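PDB 5IM3: ribonucleoside-diphosphate reductase from Pseudomonas aeruginosa, which probably reduces ribonucleoside diphosphates to the corresponding deoxyribonucleotides at the expense of thioredoxin, supplying DNA precursors, and binds the nucleotide dATP. Local coordinates for residues D405-R410 / D511-Y516; G425-L430 / I461-E466; E455-D460 / K518-R523; A484-D489 / G579-S584. All blocks are in the same frame, centred on the assembly; numbering follows the deposited sequence.

Contact 1: D405-R410 / D511-Y516. With DTP (2'-deoxyadenosine 5'-triphosphate), chain G.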
# COMPACT_ATOMS: atom_id res chain seq x y z
N ASP A 405 3.40 38.84 12.22
CA ASP A 405 4.08 38.15 13.31
C ASP A 405 3.08 37.88 14.43
O ASP A 405 2.69 38.79 15.16
CB ASP A 405 5.26 38.97 13.82
CG ASP A 405 5.71 38.54 15.20
OD1 ASP A 405 5.70 37.32 15.48
OD2 ASP A 405 6.08 39.42 16.01
N TRP A 406 2.68 36.62 14.58
CA TRP A 406 1.71 36.22 15.60
C TRP A 406 2.35 35.61 16.83
O TRP A 406 1.64 35.21 17.76
CB TRP A 406 0.69 35.25 14.99
CG TRP A 406 -0.35 35.98 14.23
CD1 TRP A 406 -0.28 36.39 12.93
CD2 TRP A 406 -1.60 36.45 14.73
NE1 TRP A 406 -1.42 37.08 12.58
CE2 TRP A 406 -2.25 37.12 13.67
CE3 TRP A 406 -2.25 36.36 15.97
CZ2 TRP A 406 -3.51 37.70 13.82
CZ3 TRP A 406 -3.49 36.93 16.11
CH2 TRP A 406 -4.11 37.59 15.04
N THR A 407 3.68 35.55 16.88
CA THR A 407 4.37 34.93 18.01
C THR A 407 3.99 35.53 19.36
O THR A 407 3.88 34.75 20.33
CB THR A 407 5.88 35.02 17.78
OG1 THR A 407 6.23 34.24 16.63
CG2 THR A 407 6.66 34.53 18.99
N PRO A 408 3.80 36.84 19.52
CA PRO A 408 3.56 37.38 20.87
C PRO A 408 2.27 36.91 21.51
O PRO A 408 2.14 37.01 22.74
CB PRO A 408 3.55 38.90 20.65
CG PRO A 408 4.27 39.12 19.36
CD PRO A 408 3.95 37.92 18.52
N VAL A 409 1.32 36.39 20.74
CA VAL A 409 -0.01 36.07 21.25
C VAL A 409 0.04 34.75 22.01
O VAL A 409 0.54 33.74 21.49
CB VAL A 409 -1.03 36.03 20.10
CG1 VAL A 409 -2.40 35.60 20.60
CG2 VAL A 409 -1.11 37.39 19.43
N ARG A 410 -0.49 34.74 23.23
CA ARG A 410 -0.32 33.61 24.14
C ARG A 410 -1.05 32.37 23.63
O ARG A 410 -2.06 32.45 22.94
CB ARG A 410 -0.81 33.98 25.54
CG ARG A 410 -2.29 34.33 25.63
CD ARG A 410 -2.62 34.88 27.01
NE ARG A 410 -1.92 36.13 27.28
CZ ARG A 410 -2.13 36.91 28.33
NH1 ARG A 410 -3.05 36.57 29.24
NH2 ARG A 410 -1.44 38.03 28.48
N ASP A 511 9.91 37.96 26.81
CA ASP A 511 11.12 38.61 26.32
C ASP A 511 11.82 37.82 25.22
O ASP A 511 12.70 38.38 24.55
CB ASP A 511 12.09 38.86 27.48
CG ASP A 511 12.33 37.62 28.32
OD1 ASP A 511 11.38 36.85 28.55
OD2 ASP A 511 13.48 37.42 28.76
N LEU A 512 11.46 36.55 25.00
CA LEU A 512 12.19 35.72 24.05
C LEU A 512 12.03 36.21 22.62
O LEU A 512 13.01 36.27 21.86
CB LEU A 512 11.72 34.26 24.15
CG LEU A 512 12.23 33.39 25.29
CD1 LEU A 512 11.76 31.96 25.09
CD2 LEU A 512 13.75 33.44 25.41
N HIS A 513 10.80 36.54 22.22
CA HIS A 513 10.55 36.88 20.82
C HIS A 513 11.42 38.04 20.36
O HIS A 513 11.88 38.06 19.21
CB HIS A 513 9.06 37.21 20.64
CG HIS A 513 8.68 37.51 19.23
ND1 HIS A 513 9.02 36.70 18.17
CD2 HIS A 513 7.97 38.54 18.70
CE1 HIS A 513 8.54 37.22 17.05
NE2 HIS A 513 7.90 38.34 17.35
N ASP A 514 11.66 39.02 21.24
CA ASP A 514 12.48 40.17 20.87
C ASP A 514 13.98 39.91 20.98
O ASP A 514 14.77 40.65 20.39
CB ASP A 514 12.12 41.39 21.73
CG ASP A 514 10.83 42.05 21.31
OD1 ASP A 514 10.37 41.80 20.17
OD2 ASP A 514 10.27 42.82 22.11
N LEU A 515 14.38 38.89 21.73
CA LEU A 515 15.79 38.54 21.81
C LEU A 515 16.21 37.72 20.59
O LEU A 515 15.39 37.12 19.90
CB LEU A 515 16.09 37.77 23.09
CG LEU A 515 15.88 38.51 24.42
CD1 LEU A 515 16.07 37.55 25.59
CD2 LEU A 515 16.82 39.70 24.56
N TYR A 516 17.52 37.70 20.34
CA TYR A 516 18.07 36.92 19.23
C TYR A 516 19.55 36.68 19.50
O TYR A 516 20.16 37.32 20.37
CB TYR A 516 17.86 37.63 17.89
CG TYR A 516 18.43 39.04 17.83
CD1 TYR A 516 19.76 39.26 17.47
CD2 TYR A 516 17.64 40.14 18.12
CE1 TYR A 516 20.28 40.54 17.41
CE2 TYR A 516 18.15 41.42 18.06
CZ TYR A 516 19.47 41.62 17.71
OH TYR A 516 19.98 42.89 17.65
PG DTP G . -3.29 40.45 30.97
O1G DTP G . -3.89 39.12 31.29
O2G DTP G . -2.36 40.98 32.07
O3G DTP G . -2.51 40.44 29.66
PB DTP G . -4.88 42.33 29.46
O1B DTP G . -3.71 42.59 28.61
O2B DTP G . -5.58 43.63 29.83
O3B DTP G . -4.42 41.57 30.78
PA DTP G . -6.04 41.18 27.16
O1A DTP G . -4.95 41.98 26.63
O2A DTP G . -7.34 41.76 26.65
O3A DTP G . -5.93 41.38 28.73
O5' DTP G . -5.88 39.69 26.68
C5' DTP G . -4.61 38.99 26.74
C4' DTP G . -4.68 37.76 25.87
O4' DTP G . -5.86 37.00 26.21
C3' DTP G . -4.73 38.01 24.37
O3' DTP G . -3.91 37.06 23.68
C2' DTP G . -6.20 37.80 24.02
C1' DTP G . -6.65 36.78 25.05
N9 DTP G . -8.05 36.90 25.43
C8 DTP G . -8.56 37.79 26.34
N7 DTP G . -9.86 37.74 26.46
C5 DTP G . -10.23 36.73 25.58
C6 DTP G . -11.48 36.17 25.25
N6 DTP G . -12.64 36.56 25.79
N1 DTP G . -11.50 35.16 24.35
C2 DTP G . -10.34 34.76 23.82
N3 DTP G . -9.11 35.21 24.05
C4 DTP G . -9.12 36.20 24.95

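Contact 2: G425-L430 / I461-E466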
# COMPACT_ATOMS: atom_id res chain seq x y z
N GLY A 425 -5.42 29.86 22.27
CA GLY A 425 -4.28 30.05 21.42
C GLY A 425 -4.56 30.93 20.22
O GLY A 425 -5.59 31.60 20.10
N VAL A 426 -3.60 30.89 19.29
CA VAL A 426 -3.60 31.85 18.18
C VAL A 426 -4.53 31.41 17.06
O VAL A 426 -5.01 32.25 16.29
CB VAL A 426 -2.17 32.05 17.67
CG1 VAL A 426 -1.26 32.53 18.79
CG2 VAL A 426 -1.62 30.76 17.06
N VAL A 427 -4.80 30.11 16.93
CA VAL A 427 -5.49 29.62 15.73
C VAL A 427 -6.89 30.20 15.59
O VAL A 427 -7.27 30.58 14.47
CB VAL A 427 -5.47 28.09 15.69
CG1 VAL A 427 -6.36 27.55 14.59
CG2 VAL A 427 -4.03 27.62 15.46
N PRO A 428 -7.71 30.32 16.64
CA PRO A 428 -9.03 30.95 16.45
C PRO A 428 -8.94 32.38 15.94
O PRO A 428 -9.84 32.83 15.21
CB PRO A 428 -9.65 30.90 17.85
CG PRO A 428 -9.01 29.76 18.50
CD PRO A 428 -7.58 29.74 17.99
N PHE A 429 -7.89 33.11 16.30
CA PHE A 429 -7.67 34.44 15.74
C PHE A 429 -7.18 34.36 14.29
O PHE A 429 -7.58 35.17 13.45
CB PHE A 429 -6.70 35.21 16.62
CG PHE A 429 -7.24 35.48 18.00
CD1 PHE A 429 -8.42 36.17 18.16
CD2 PHE A 429 -6.57 35.05 19.12
CE1 PHE A 429 -8.93 36.42 19.41
CE2 PHE A 429 -7.08 35.30 20.38
CZ PHE A 429 -8.26 35.98 20.52
N LEU A 430 -6.31 33.40 13.98
CA LEU A 430 -5.89 33.24 12.60
C LEU A 430 -7.06 32.92 11.69
O LEU A 430 -7.05 33.29 10.52
CB LEU A 430 -4.82 32.15 12.49
CG LEU A 430 -3.51 32.52 13.17
CD1 LEU A 430 -2.54 31.35 13.12
CD2 LEU A 430 -2.90 33.75 12.51
N ILE A 461 2.67 25.67 18.09
CA ILE A 461 3.39 25.44 16.84
C ILE A 461 2.88 24.19 16.14
O ILE A 461 2.77 24.16 14.91
CB ILE A 461 4.91 25.36 17.09
CG1 ILE A 461 5.67 25.29 15.76
CG2 ILE A 461 5.27 24.15 17.95
CD1 ILE A 461 5.50 26.52 14.89
N GLU A 462 2.56 23.13 16.90
CA GLU A 462 2.15 21.87 16.28
C GLU A 462 0.84 22.03 15.52
O GLU A 462 0.71 21.54 14.39
CB GLU A 462 2.04 20.78 17.35
CG GLU A 462 3.38 20.38 17.95
CD GLU A 462 3.25 19.45 19.14
OE1 GLU A 462 2.43 19.75 20.04
OE2 GLU A 462 3.97 18.43 19.18
N GLU A 463 -0.15 22.69 16.12
CA GLU A 463 -1.36 23.01 15.38
C GLU A 463 -1.05 23.92 14.20
O GLU A 463 -1.68 23.80 13.14
CB GLU A 463 -2.39 23.66 16.31
CG GLU A 463 -3.77 23.87 15.71
CD GLU A 463 -4.73 24.58 16.65
OE1 GLU A 463 -4.27 25.10 17.70
OE2 GLU A 463 -5.94 24.64 16.35
N PHE A 464 -0.08 24.83 14.35
CA PHE A 464 0.27 25.77 13.29
C PHE A 464 0.75 25.05 12.04
O PHE A 464 0.38 25.42 10.92
CB PHE A 464 1.34 26.73 13.80
CG PHE A 464 1.67 27.87 12.86
CD1 PHE A 464 0.85 28.98 12.79
CD2 PHE A 464 2.82 27.84 12.09
CE1 PHE A 464 1.16 30.04 11.95
CE2 PHE A 464 3.14 28.89 11.25
CZ PHE A 464 2.31 30.00 11.18
N LEU A 465 1.57 24.01 12.21
CA LEU A 465 2.14 23.31 11.06
C LEU A 465 1.07 22.65 10.19
O LEU A 465 1.33 22.37 9.02
CB LEU A 465 3.14 22.25 11.52
CG LEU A 465 4.29 22.71 12.41
CD1 LEU A 465 5.19 21.53 12.76
CD2 LEU A 465 5.09 23.81 11.76
N GLU A 466 -0.12 22.40 10.73
CA GLU A 466 -1.14 21.63 10.04
C GLU A 466 -2.25 22.49 9.46
O GLU A 466 -3.22 21.94 8.93
CB GLU A 466 -1.73 20.58 10.97
CG GLU A 466 -0.71 19.65 11.60
CD GLU A 466 -1.34 18.36 12.10
OE1 GLU A 466 -0.59 17.40 12.38
OE2 GLU A 466 -2.59 18.31 12.21
O HOH W 1 -4.43 27.85 19.00

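Contact 3: E455-D460 / K518-R523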
# COMPACT_ATOMS: atom_id res chain seq x y z
N GLU A 455 7.00 31.56 15.87
CA GLU A 455 8.31 31.10 16.30
C GLU A 455 8.22 29.66 16.81
O GLU A 455 7.18 29.22 17.31
CB GLU A 455 8.87 32.03 17.37
CG GLU A 455 10.38 32.00 17.52
CD GLU A 455 10.94 33.24 18.20
OE1 GLU A 455 10.36 34.33 18.01
OE2 GLU A 455 11.95 33.12 18.92
N THR A 456 9.34 28.93 16.69
CA THR A 456 9.31 27.47 16.77
C THR A 456 9.12 26.93 18.19
O THR A 456 8.76 25.75 18.34
CB THR A 456 10.59 26.89 16.17
OG1 THR A 456 10.88 27.55 14.93
CG2 THR A 456 10.43 25.40 15.89
N TRP A 457 9.35 27.74 19.22
CA TRP A 457 9.07 27.32 20.59
C TRP A 457 7.65 27.64 21.03
O TRP A 457 7.26 27.27 22.14
CB TRP A 457 10.06 27.97 21.56
CG TRP A 457 10.19 29.46 21.42
CD1 TRP A 457 11.19 30.14 20.81
CD2 TRP A 457 9.27 30.45 21.91
NE1 TRP A 457 10.97 31.49 20.88
CE2 TRP A 457 9.79 31.71 21.55
CE3 TRP A 457 8.07 30.40 22.62
CZ2 TRP A 457 9.15 32.91 21.87
CZ3 TRP A 457 7.43 31.59 22.94
CH2 TRP A 457 7.97 32.82 22.57
N HIS A 458 6.87 28.31 20.19
CA HIS A 458 5.50 28.68 20.55
C HIS A 458 4.66 27.42 20.79
O HIS A 458 4.71 26.47 20.01
CB HIS A 458 4.89 29.52 19.43
CG HIS A 458 3.66 30.28 19.84
ND1 HIS A 458 2.42 29.68 19.96
CD2 HIS A 458 3.47 31.58 20.14
CE1 HIS A 458 1.53 30.59 20.32
NE2 HIS A 458 2.14 31.75 20.43
N LEU A 459 3.89 27.44 21.87
CA LEU A 459 3.17 26.24 22.28
C LEU A 459 2.10 25.81 21.28
O LEU A 459 1.69 24.64 21.30
CB LEU A 459 2.54 26.44 23.66
CG LEU A 459 3.14 25.55 24.74
CD1 LEU A 459 2.53 25.90 26.08
CD2 LEU A 459 2.91 24.08 24.42
N ASP A 460 1.65 26.70 20.41
CA ASP A 460 0.69 26.35 19.38
C ASP A 460 1.35 25.88 18.08
O ASP A 460 0.66 25.68 17.08
CB ASP A 460 -0.24 27.53 19.08
CG ASP A 460 -1.13 27.89 20.26
OD1 ASP A 460 -1.44 27.00 21.09
OD2 ASP A 460 -1.53 29.07 20.35
N LYS A 518 23.07 35.12 20.71
CA LYS A 518 23.50 34.59 22.00
C LYS A 518 22.54 34.98 23.11
O LYS A 518 22.25 34.17 24.00
CB LYS A 518 24.91 35.08 22.32
CG LYS A 518 26.03 34.25 21.73
CD LYS A 518 27.36 34.61 22.35
CE LYS A 518 28.44 33.60 21.98
NZ LYS A 518 28.61 33.49 20.51
N ALA A 519 22.05 36.22 23.09
CA ALA A 519 21.13 36.67 24.13
C ALA A 519 19.91 35.77 24.21
O ALA A 519 19.46 35.41 25.30
CB ALA A 519 20.72 38.12 23.87
N PHE A 520 19.35 35.38 23.06
CA PHE A 520 18.20 34.49 23.06
C PHE A 520 18.55 33.12 23.63
O PHE A 520 17.80 32.57 24.44
CB PHE A 520 17.63 34.34 21.65
CG PHE A 520 16.62 33.23 21.53
CD1 PHE A 520 15.28 33.45 21.79
CD2 PHE A 520 17.02 31.95 21.16
CE1 PHE A 520 14.35 32.43 21.68
CE2 PHE A 520 16.10 30.93 21.05
CZ PHE A 520 14.76 31.17 21.31
N GLU A 521 19.69 32.56 23.21
CA GLU A 521 20.02 31.20 23.59
C GLU A 521 20.29 31.08 25.08
O GLU A 521 19.93 30.08 25.71
CB GLU A 521 21.22 30.71 22.78
CG GLU A 521 20.99 30.76 21.28
CD GLU A 521 22.03 30.01 20.48
OE1 GLU A 521 22.93 29.39 21.10
OE2 GLU A 521 21.95 30.02 19.24
N GLU A 522 20.92 32.10 25.67
CA GLU A 522 21.11 32.11 27.12
C GLU A 522 19.77 32.21 27.84
O GLU A 522 19.49 31.42 28.75
CB GLU A 522 22.02 33.28 27.51
CG GLU A 522 22.06 33.56 29.01
CD GLU A 522 23.01 34.69 29.36
OE1 GLU A 522 23.81 35.09 28.50
OE2 GLU A 522 22.94 35.17 30.51
N ARG A 523 18.94 33.17 27.43
CA ARG A 523 17.65 33.34 28.09
C ARG A 523 16.75 32.13 27.87
O ARG A 523 16.00 31.74 28.76
CB ARG A 523 16.97 34.62 27.59
CG ARG A 523 15.74 35.05 28.38
CD ARG A 523 16.08 35.33 29.83
NE ARG A 523 14.93 35.84 30.58
CZ ARG A 523 14.91 35.98 31.90
NH1 ARG A 523 15.97 35.67 32.62
NH2 ARG A 523 13.82 36.45 32.50

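Contact 4: A484-D489 / G579-S584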
# COMPACT_ATOMS: atom_id res chain seq x y z
N ALA A 484 4.35 30.62 7.86
CA ALA A 484 5.80 30.48 7.78
C ALA A 484 6.37 30.26 9.17
O ALA A 484 5.88 30.84 10.15
CB ALA A 484 6.46 31.70 7.14
N ASN A 485 7.40 29.42 9.26
CA ASN A 485 8.13 29.22 10.50
C ASN A 485 9.15 30.33 10.70
O ASN A 485 9.88 30.71 9.78
CB ASN A 485 8.85 27.87 10.48
CG ASN A 485 7.90 26.69 10.58
OD1 ASN A 485 7.80 25.88 9.66
ND2 ASN A 485 7.23 26.57 11.72
N TRP A 486 9.21 30.85 11.92
CA TRP A 486 10.21 31.83 12.36
C TRP A 486 11.18 31.08 13.27
O TRP A 486 10.94 30.94 14.47
CB TRP A 486 9.52 33.00 13.05
CG TRP A 486 10.37 34.22 13.29
CD1 TRP A 486 10.65 34.80 14.49
CD2 TRP A 486 11.04 35.01 12.29
NE1 TRP A 486 11.45 35.90 14.31
CE2 TRP A 486 11.70 36.05 12.97
CE3 TRP A 486 11.14 34.94 10.90
CZ2 TRP A 486 12.46 37.02 12.30
CZ3 TRP A 486 11.89 35.89 10.24
CH2 TRP A 486 12.54 36.92 10.94
N ILE A 487 12.27 30.58 12.69
CA ILE A 487 13.07 29.52 13.31
C ILE A 487 14.30 30.15 13.96
O ILE A 487 15.10 30.77 13.25
CB ILE A 487 13.48 28.46 12.28
CG1 ILE A 487 12.26 27.94 11.53
CG2 ILE A 487 14.21 27.31 12.98
CD1 ILE A 487 12.61 27.07 10.34
N PRO A 488 14.49 30.00 15.27
CA PRO A 488 15.75 30.44 15.88
C PRO A 488 16.88 29.48 15.56
O PRO A 488 16.68 28.28 15.36
CB PRO A 488 15.44 30.45 17.38
CG PRO A 488 13.95 30.28 17.50
CD PRO A 488 13.52 29.55 16.28
N ASP A 489 18.10 30.02 15.54
CA ASP A 489 19.28 29.19 15.30
C ASP A 489 19.36 28.05 16.30
O ASP A 489 19.78 26.94 15.95
CB ASP A 489 20.55 30.05 15.39
CG ASP A 489 20.85 30.80 14.11
OD1 ASP A 489 19.99 30.80 13.20
OD2 ASP A 489 21.94 31.39 14.00
N GLY A 579 15.16 48.70 16.81
CA GLY A 579 14.05 47.77 16.72
C GLY A 579 14.53 46.35 16.48
O GLY A 579 15.72 46.06 16.50
N VAL A 580 13.55 45.48 16.23
CA VAL A 580 13.76 44.05 16.06
C VAL A 580 12.96 43.59 14.86
O VAL A 580 11.84 44.06 14.63
CB VAL A 580 13.35 43.27 17.33
CG1 VAL A 580 13.32 41.76 17.07
CG2 VAL A 580 14.28 43.59 18.50
N VAL A 581 13.53 42.67 14.08
CA VAL A 581 12.81 42.03 12.98
C VAL A 581 11.98 40.89 13.56
O VAL A 581 12.53 39.92 14.09
CB VAL A 581 13.77 41.52 11.90
CG1 VAL A 581 12.98 41.00 10.70
CG2 VAL A 581 14.73 42.62 11.48
N HIS A 582 10.66 41.00 13.44
CA HIS A 582 9.75 40.05 14.05
C HIS A 582 9.26 38.98 13.08
O HIS A 582 8.72 37.96 13.53
CB HIS A 582 8.54 40.79 14.64
CG HIS A 582 8.87 41.61 15.85
ND1 HIS A 582 8.57 42.95 15.95
CD2 HIS A 582 9.47 41.28 17.02
CE1 HIS A 582 8.98 43.41 17.12
NE2 HIS A 582 9.53 42.41 17.79
N SER A 583 9.44 39.19 11.79
CA SER A 583 9.13 38.19 10.78
C SER A 583 9.62 38.72 9.44
O SER A 583 10.19 39.80 9.35
CB SER A 583 7.64 37.87 10.74
OG SER A 583 6.90 38.89 10.08
N SER A 584 9.39 37.93 8.40
CA SER A 584 9.57 38.40 7.03
C SER A 584 8.19 38.74 6.46
O SER A 584 7.21 38.88 7.21
CB SER A 584 10.32 37.34 6.23
OG SER A 584 10.71 37.85 4.97
O HOH W 2 11.79 38.18 16.34

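Contact 1: D405-R410 / D511-Y516
The imidazole of H513 has T407 over one face, H582 on the opposite side, offset and with its ring plane about 25° away, and the carboxylate of D405 at its edge. CB of T407 sits 3.7 Å from the centroid of the H513 ring and 19° off its normal, the geometry of a CH-pi contact, while CG of P408 approaches CD2 of H513 obliquely at 3.8 Å. D405 ends strand 401-405 of the ten-stranded alpha-beta barrel, and the chain leaves it through an Asx turn (D405 OD1 to T407 N) that overlaps a type I turn from W406 to V409. H513 NE2 gives its hydrogen to D405 OD2, on the syn side of the carboxylate but out of its plane; the modelled 2.5 Å is unusually short and uncertain, and OD2 is also bonded by T377. D405 OD1 takes the T407 amide N from above that plane at 3.0 Å. D405 CG is anti to its N (chi1 162°), a setting that sends the carboxylate across to H513. Outside the two segments, H513 ND1 is bonded to E455 OE1 and T407 OG1 to E455 N. Bonds from both nitrogens to carboxylates would be consistent with a protonated imidazole. At the far end of the loop R410 reaches a dATP that is also bonded by K397 of the second subunit, consistent with the specificity site of class I reductases. C5' of the nucleotide lies over the centre of one guanidinium face, D380 pairs with R410 NE, and R410 NH2 donates to the gamma-phosphate oxygen O3G at 2.9 Å.

Contact 2: G425-L430 / I461-E466
V427 and E463 meet head-on, their side chains coming from opposite directions. The isopropyl group of V427 is spread against the carboxylate: its CG2 lies 3.3 Å from E463 CD, and its CG1 is 3.4 Å from E463 OE2. E463 reaches that far because CG stands anti to its backbone N (chi1 -172°) and the chain beyond stays extended. About a turn along helix 427-440, L430 meets F464, the neighbour of E463, crossing it at about a right angle, with L430 CD1 at the edge of the phenyl ring, 4.1 Å from F464 CE1. This is helix-helix packing within the reductase barrel domain: helix 427-440 comes between strands 401-405 and 450-455, helix 461-465 between 450-455 and 482-487. A water joins V427 and E463: it accepts from V427 N at 3.1 Å and donates to E463 OE1 at 3.0 Å. D460, just ahead of helix 461-465, accepts from V426 N, and R476 makes a weak, long ion pair with E463 OE2. P428 and F429 pack on A439 of the second subunit. The direct contact is van der Waals; the water supplies a polar link, consistent with a modest stabilisation of the carboxylate.

Contact 3: E455-D460 / K518-R523
W457 turns its indole toward F520 by placing CG between the backbone N and the carbonyl carbon (chi1 51°), while F520 swings its ring out from helix 517-532 with CG anti to N (chi1 168°). The phenyl edge enters first: F520 CE1 lies 3.6 Å from W457 NE1, which is near the phenyl plane, and F520 CZ is 3.7 Å from W457 CD1. The phenyl plane and that of the five-membered ring are 27° apart, yet the centroids are separated by 5.6 Å. The phenyl edge thus meets the indole obliquely, the near-parallel planes slid apart with hardly any overlap. E455 extends beside the indole and brings OE2 to 3.7 Å from F520 CE1, approaching the phenyl obliquely. The same oxygen takes a weak hydrogen bond from W457 NE1 at 2.7 Å. Its stronger partner is the ammonium of K566, while OE1 is held by H513, so the carboxylate has three partners, W457, K566 and H513, beside the aromatic pair. E455 to H458 form a type I turn, its H458 N bonded to E455 O at 3.0 Å. Here the turn after barrel strand 450-455 packs on helix 517-532 in the ten-stranded alpha-beta barrel of the reductase.

Contact 4: A484-D489 / G579-S584
W486 lays one face of its indole on the backbone of H582 and S583. CA of S583 stands 3.6 Å from the centroid of the six-membered ring and 9° off the normal, almost squarely over it, in a CH-pi contact. H582 O sits over the same face nearer the pyrrole end, 3.5 Å from W486 NE1, and therefore lies above the N-H instead of in front of it. The N-H is used by a water, which accepts from W486 NE1 at 3.1 Å and donates to V581 O at 2.9 Å. At the benzo end V581 adds CG1, 4.1 Å from W486 CH2. The indole can reach this loop because CG is anti to the backbone N (chi1 -167°). In the next shell, S583 OG bonds internally to S584 O, while outside partners hold the loop: D514 at H582 NE2, T594 at H582 ND1 and I590 O at S584 OG. On the tryptophan side, W486 is hydrogen-bonded through its backbone to L454, and its side chain also touches K566 and C569 of helix 566-571. Strand 482-487, flanked in parallel by 450-455 and 562-565, belongs to the alpha-beta barrel; the contact joins this strand, near its C-terminal end, to the irregular loop ahead of strand 600-608.

How the contacts relate
All four contacts are largely buried; P408 in contact 1 and E463 in contact 2 are partly exposed, whereas every touching residue of contacts 3 and 4 is buried. Contacts 1, 3 and 4 lie at the C-terminal ends of strands 401-405, 450-455 and 482-487 respectively. E455 joins contact 3 to contact 1, and H582 joins contact 4 to contact 1 through H513 and D514. Contact 2 differs as helix against helix, and touches all three others. The chemistry differs accordingly: histidine-carboxylate bonding in contact 1, water-bridged packing in 2, phenyl edge against indole and carboxylate in 3, backbone on indole in 4. R410 of contact 1 and F429 of contact 2 both line the dATP pocket.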